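Local coordinates for L-lysine 6-oxidase (Marinomonas mediterranea, PDB 3WEU), which oxidises the side-chain amine of L-lysine with a cysteine tryptophylquinone cofactor, releasing the hydrogen peroxide that makes it antibacterial, at residues Phe22-Met27 with Leu40-Thr45; Gly31-His36 with Thr44-Phe49. All blocks are in the same frame, centred on the assembly; numbering follows the deposited sequence.

In the fold
Both interactions lie in the N-terminal part of the chain, with centres about 6 Å apart. Strand 34-36 follows strand 22-24 in the chain and precedes strand 42-43, and it is bonded to both through L24 N to Y34 O and T43 N to E35 O. Interaction 1 joins the two outer segments, 22-27 and 40-45. It is mostly buried and rests on apolar side chains, one lying against the 40-42 backbone. Interaction 2 pairs the middle segment, 31-36, with 44-49, the chain that runs on from strand 42-43. It is only partly buried and mixes backbone bonds, an apolar cluster and a carboxylate. T44 and T45 make their contacts in interaction 2.

Interaction 1: residues Phe22-Met27 with Leu40-Thr45; sequences FVLNPM and LKPTTT
L24 reaches over the backbone of L40, K41 and P42 with a single methyl group. Its CD1 lies 3.5 Å from L40 O and 3.8 Å from P42 N, so the branch sits across the peptide groups on both sides of K41. The same methyl meets the proline ring, with L24 CD1 to P42 CD at 4.0 Å. The side chain is extended at its second torsion (chi2 -178°), and this carries CD1 out toward the 40-42 backbone. L24 also touches H36.

F22 makes the second apolar contact. Ring atom CZ of F22 approaches CD1 of L40 at 4.2 Å, obliquely. The two side chains cross at about a right angle. The ring of F22 also stacks with that of H36.

The contact between the segments is therefore van der Waals packing. The polar end of K41 turns to another partner, with NZ bonded to Q190 OE1.

Strand 34-36 bonds to both segments, Y34 to L24 and E35 to T43. The outer two, whose nearest CA atoms (L24 and P42) are 6.6 Å apart, meet through side chains and the 40-42 backbone. The weakly bonded strand 22-24 pairs in parallel with strand 58-66. F22 touches L196 of strand 193-196, and L24 and L40 both pack on its I194. This is packing between two strands that flank a shared partner in the N-terminal beta-rich region.

Interaction 2: residues Gly31-His36 with Thr44-Phe49; sequences GLPYEH and TTVVNF
L32, P33, V46 and F49 form the apolar centre. L32 CD2 meets the edge of the F49 ring near its plane, at 4.0 Å from F49 CZ. P33 CG touches the same ring at F49 CE2, also 4.0 Å away, and packs against V46 CG1. V46 CG2 lies over one face of F49, toward the rim.

Next comes T45, whose CG2 sits over a face of the Y34 ring, 4.1 Å from the ring centroid, in a CH-pi contact. Y34 and T45 form an antiparallel non-hydrogen-bonded pair. Backbone bonds flank it: V46 N to P33 O at 2.9 Å, and E35 N to T44 O at 2.8 Å.

The polar edge is the E35 carboxylate. A bend at chi2 (-62°) brings it back to the other segment. There E35 OE2 takes V47 N at 2.8 Å through its anti lone pair, in a nearly straight bond (168°). E35 OE1 forms a salt bridge with R57, so both oxygens are held. A water accepts from N48 N and bonds weakly to E35 OE2.

F49 stacks on F631, and R633 of strand 631-634 binds V46 O and V47 O. The contact thus lies between strand 22-24, which P33 and V46 touch through V23, and strand 631-634.

Interaction 1: residues Phe22-Met27 with Leu40-Thr45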
loop_
_atom_site.group_PDB
_atom_site.type_symbol
_atom_site.label_atom_id
_atom_site.label_comp_id
_atom_site.label_asym_id
_atom_site.label_seq_id
_atom_site.Cartn_x
_atom_site.Cartn_y
_atom_site.Cartn_z
ATOM N N PHE A 22 32.828 -16.829 13.761
ATOM C CA PHE A 22 33.137 -16.491 12.368
ATOM C C PHE A 22 34.038 -17.545 11.742
ATOM O O PHE A 22 34.702 -18.313 12.440
ATOM C CB PHE A 22 33.787 -15.108 12.220
ATOM C CG PHE A 22 34.981 -14.897 13.088
ATOM C CD1 PHE A 22 36.262 -15.165 12.628
ATOM C CD2 PHE A 22 34.821 -14.420 14.367
ATOM C CE1 PHE A 22 37.382 -15.009 13.431
ATOM C CE2 PHE A 22 35.957 -14.241 15.206
ATOM C CZ PHE A 22 37.216 -14.558 14.738
ATOM N N VAL A 23 34.094 -17.507 10.408
ATOM C CA VAL A 23 35.014 -18.269 9.663
ATOM C C VAL A 23 36.025 -17.327 9.006
ATOM O O VAL A 23 35.798 -16.122 8.912
ATOM C CB VAL A 23 34.267 -19.175 8.627
ATOM C CG1 VAL A 23 33.382 -20.179 9.353
ATOM C CG2 VAL A 23 33.364 -18.409 7.689
ATOM N N LEU A 24 37.132 -17.902 8.550
ATOM C CA LEU A 24 38.112 -17.187 7.806
ATOM C C LEU A 24 37.980 -17.444 6.291
ATOM O O LEU A 24 37.251 -18.322 5.783
ATOM C CB LEU A 24 39.518 -17.606 8.260
ATOM C CG LEU A 24 39.771 -17.296 9.749
ATOM C CD1 LEU A 24 41.155 -17.690 10.108
ATOM C CD2 LEU A 24 39.523 -15.821 10.078
ATOM N N ASN A 25 38.732 -16.638 5.566
ATOM C CA ASN A 25 38.549 -16.520 4.129
ATOM C C ASN A 25 38.914 -17.769 3.383
ATOM O O ASN A 25 39.766 -18.550 3.803
ATOM C CB ASN A 25 39.433 -15.422 3.543
ATOM C CG ASN A 25 40.846 -15.502 4.028
ATOM O OD1 ASN A 25 41.162 -15.109 5.173
ATOM N ND2 ASN A 25 41.741 -16.004 3.166
ATOM N N PRO A 26 38.274 -17.955 2.250
ATOM C CA PRO A 26 38.686 -18.991 1.315
ATOM C C PRO A 26 40.136 -18.727 0.940
ATOM O O PRO A 26 40.550 -17.580 0.944
ATOM C CB PRO A 26 37.846 -18.695 0.094
ATOM C CG PRO A 26 36.559 -18.098 0.627
ATOM C CD PRO A 26 37.031 -17.271 1.814
ATOM N N MET A 27 40.837 -19.768 0.554
ATOM C CA MET A 27 42.234 -19.705 0.232
ATOM C C MET A 27 42.477 -19.980 -1.226
ATOM O O MET A 27 43.603 -19.985 -1.678
ATOM C CB MET A 27 43.027 -20.650 1.114
ATOM C CG MET A 27 42.919 -20.137 2.565
ATOM S SD MET A 27 43.691 -21.235 3.796
ATOM C CE MET A 27 45.335 -20.487 3.685
ATOM N N LEU A 40 43.366 -17.905 15.985
ATOM C CA LEU A 40 42.771 -17.379 14.766
ATOM C C LEU A 40 43.593 -17.747 13.496
ATOM O O LEU A 40 43.585 -17.007 12.510
ATOM C CB LEU A 40 42.612 -15.876 14.852
ATOM C CG LEU A 40 41.409 -15.289 15.545
ATOM C CD1 LEU A 40 40.627 -16.167 16.504
ATOM C CD2 LEU A 40 41.576 -13.839 15.974
ATOM N N LYS A 41 44.223 -18.917 13.507
ATOM C CA LYS A 41 44.783 -19.519 12.332
ATOM C C LYS A 41 43.794 -20.520 11.721
ATOM O O LYS A 41 43.096 -21.209 12.447
ATOM C CB LYS A 41 46.053 -20.211 12.674
ATOM C CG LYS A 41 46.941 -19.130 13.312
ATOM C CD LYS A 41 48.268 -19.673 13.687
ATOM C CE LYS A 41 49.092 -18.486 14.220
ATOM N NZ LYS A 41 50.438 -18.948 13.908
ATOM N N PRO A 42 43.721 -20.533 10.399
ATOM C CA PRO A 42 42.776 -21.398 9.711
ATOM C C PRO A 42 43.111 -22.846 10.000
ATOM O O PRO A 42 44.306 -23.196 10.072
ATOM C CB PRO A 42 42.996 -21.079 8.243
ATOM C CG PRO A 42 44.203 -20.206 8.164
ATOM C CD PRO A 42 44.520 -19.699 9.491
ATOM N N THR A 43 42.106 -23.674 10.218
ATOM C CA THR A 43 42.331 -25.073 10.477
ATOM C C THR A 43 41.767 -25.912 9.310
ATOM O O THR A 43 42.473 -26.181 8.378
ATOM C CB THR A 43 41.743 -25.471 11.822
ATOM O OG1 THR A 43 40.392 -25.038 11.943
ATOM C CG2 THR A 43 42.601 -24.823 13.003
ATOM N N THR A 44 40.550 -26.334 9.459
ATOM C CA THR A 44 39.815 -27.176 8.524
ATOM C C THR A 44 38.842 -26.294 7.806
ATOM O O THR A 44 38.509 -25.214 8.296
ATOM C CB THR A 44 38.954 -28.245 9.229
ATOM O OG1 THR A 44 37.820 -27.645 9.912
ATOM C CG2 THR A 44 39.684 -29.013 10.191
ATOM N N THR A 45 38.326 -26.755 6.679
ATOM C CA THR A 45 37.240 -26.028 6.043
ATOM C C THR A 45 36.004 -26.046 6.905
ATOM O O THR A 45 35.818 -26.879 7.841
ATOM C CB THR A 45 36.939 -26.566 4.662
ATOM O OG1 THR A 45 36.853 -27.961 4.767
ATOM C CG2 THR A 45 38.055 -26.237 3.765
#

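Interaction 2: residues Gly31-His36 with Thr44-Phe49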
loop_
_atom_site.group_PDB
_atom_site.type_symbol
_atom_site.label_atom_id
_atom_site.label_comp_id
_atom_site.label_asym_id
_atom_site.label_seq_id
_atom_site.Cartn_x
_atom_site.Cartn_y
_atom_site.Cartn_z
ATOM N N GLY A 31 37.051 -22.020 -3.238
ATOM C CA GLY A 31 37.426 -22.641 -2.008
ATOM C C GLY A 31 36.427 -22.396 -0.921
ATOM O O GLY A 31 35.796 -21.310 -0.864
ATOM N N LEU A 32 36.268 -23.365 -0.023
ATOM C CA LEU A 32 35.451 -23.132 1.160
ATOM C C LEU A 32 36.158 -22.179 2.142
ATOM O O LEU A 32 37.355 -22.141 2.186
ATOM C CB LEU A 32 35.138 -24.453 1.853
ATOM C CG LEU A 32 34.179 -25.413 1.175
ATOM C CD1 LEU A 32 34.115 -26.772 1.891
ATOM C CD2 LEU A 32 32.771 -24.880 1.143
ATOM N N PRO A 33 35.430 -21.401 2.897
ATOM C CA PRO A 33 36.008 -20.671 4.033
ATOM C C PRO A 33 36.387 -21.648 5.153
ATOM O O PRO A 33 36.057 -22.836 5.090
ATOM C CB PRO A 33 34.878 -19.757 4.478
ATOM C CG PRO A 33 33.669 -20.545 4.135
ATOM C CD PRO A 33 33.985 -21.248 2.842
ATOM N N TYR A 34 37.152 -21.158 6.142
ATOM C CA TYR A 34 37.835 -22.008 7.106
ATOM C C TYR A 34 37.408 -21.802 8.518
ATOM O O TYR A 34 37.192 -20.691 8.952
ATOM C CB TYR A 34 39.363 -21.734 7.071
ATOM C CG TYR A 34 40.032 -22.529 6.041
ATOM C CD1 TYR A 34 39.918 -22.193 4.662
ATOM C CD2 TYR A 34 40.716 -23.670 6.392
ATOM C CE1 TYR A 34 40.497 -22.991 3.702
ATOM C CE2 TYR A 34 41.257 -24.504 5.437
ATOM C CZ TYR A 34 41.156 -24.142 4.111
ATOM O OH TYR A 34 41.759 -24.956 3.254
ATOM N N GLU A 35 37.288 -22.908 9.251
ATOM C CA GLU A 35 37.268 -22.834 10.691
ATOM C C GLU A 35 38.640 -22.351 11.150
ATOM O O GLU A 35 39.633 -22.338 10.362
ATOM C CB GLU A 35 36.971 -24.203 11.297
ATOM C CG GLU A 35 35.640 -24.832 10.928
ATOM C CD GLU A 35 34.419 -24.072 11.363
ATOM O OE1 GLU A 35 34.501 -23.338 12.388
ATOM O OE2 GLU A 35 33.364 -24.309 10.734
ATOM N N HIS A 36 38.727 -21.954 12.414
ATOM C CA HIS A 36 39.989 -21.528 12.932
ATOM C C HIS A 36 40.204 -21.998 14.372
ATOM O O HIS A 36 39.241 -22.344 15.041
ATOM C CB HIS A 36 40.062 -19.990 12.852
ATOM C CG HIS A 36 39.037 -19.324 13.689
ATOM N ND1 HIS A 36 39.185 -19.162 15.051
ATOM C CD2 HIS A 36 37.831 -18.794 13.372
ATOM C CE1 HIS A 36 38.097 -18.605 15.544
ATOM N NE2 HIS A 36 37.250 -18.386 14.549
ATOM N N THR A 44 40.550 -26.334 9.459
ATOM C CA THR A 44 39.815 -27.176 8.524
ATOM C C THR A 44 38.842 -26.294 7.806
ATOM O O THR A 44 38.509 -25.214 8.296
ATOM C CB THR A 44 38.954 -28.245 9.229
ATOM O OG1 THR A 44 37.820 -27.645 9.912
ATOM C CG2 THR A 44 39.684 -29.013 10.191
ATOM N N THR A 45 38.326 -26.755 6.679
ATOM C CA THR A 45 37.240 -26.028 6.043
ATOM C C THR A 45 36.004 -26.046 6.905
ATOM O O THR A 45 35.818 -26.879 7.841
ATOM C CB THR A 45 36.939 -26.566 4.662
ATOM O OG1 THR A 45 36.853 -27.961 4.767
ATOM C CG2 THR A 45 38.055 -26.237 3.765
ATOM N N VAL A 46 35.146 -25.083 6.637
ATOM C CA VAL A 46 33.928 -24.847 7.409
ATOM C C VAL A 46 33.101 -26.106 7.600
ATOM O O VAL A 46 32.885 -26.880 6.664
ATOM C CB VAL A 46 33.067 -23.786 6.707
ATOM C CG1 VAL A 46 32.646 -24.286 5.345
ATOM C CG2 VAL A 46 31.810 -23.439 7.502
ATOM N N VAL A 47 32.644 -26.301 8.828
ATOM C CA VAL A 47 31.712 -27.361 9.110
ATOM C C VAL A 47 30.326 -26.823 8.817
ATOM O O VAL A 47 29.754 -27.237 7.821
ATOM C CB VAL A 47 31.871 -27.849 10.559
ATOM C CG1 VAL A 47 30.852 -28.929 10.873
ATOM C CG2 VAL A 47 33.313 -28.330 10.797
ATOM N N ASN A 48 29.764 -25.948 9.658
ATOM C CA ASN A 48 28.482 -25.317 9.360
ATOM C C ASN A 48 28.584 -23.830 9.062
ATOM O O ASN A 48 29.294 -23.138 9.764
ATOM C CB ASN A 48 27.511 -25.525 10.507
ATOM C CG ASN A 48 27.133 -26.999 10.710
ATOM O OD1 ASN A 48 27.055 -27.790 9.803
ATOM N ND2 ASN A 48 26.969 -27.352 11.925
ATOM N N PHE A 49 27.868 -23.350 8.051
ATOM C CA PHE A 49 27.922 -21.952 7.724
ATOM C C PHE A 49 27.116 -21.115 8.722
ATOM O O PHE A 49 27.334 -19.886 8.853
ATOM C CB PHE A 49 27.319 -21.728 6.349
ATOM C CG PHE A 49 28.134 -22.270 5.238
ATOM C CD1 PHE A 49 27.766 -23.447 4.594
ATOM C CD2 PHE A 49 29.282 -21.562 4.804
ATOM C CE1 PHE A 49 28.521 -23.941 3.518
ATOM C CE2 PHE A 49 30.021 -22.071 3.710
ATOM C CZ PHE A 49 29.653 -23.248 3.109
HETATM O O HOH W 1 30.428 -25.194 12.376
#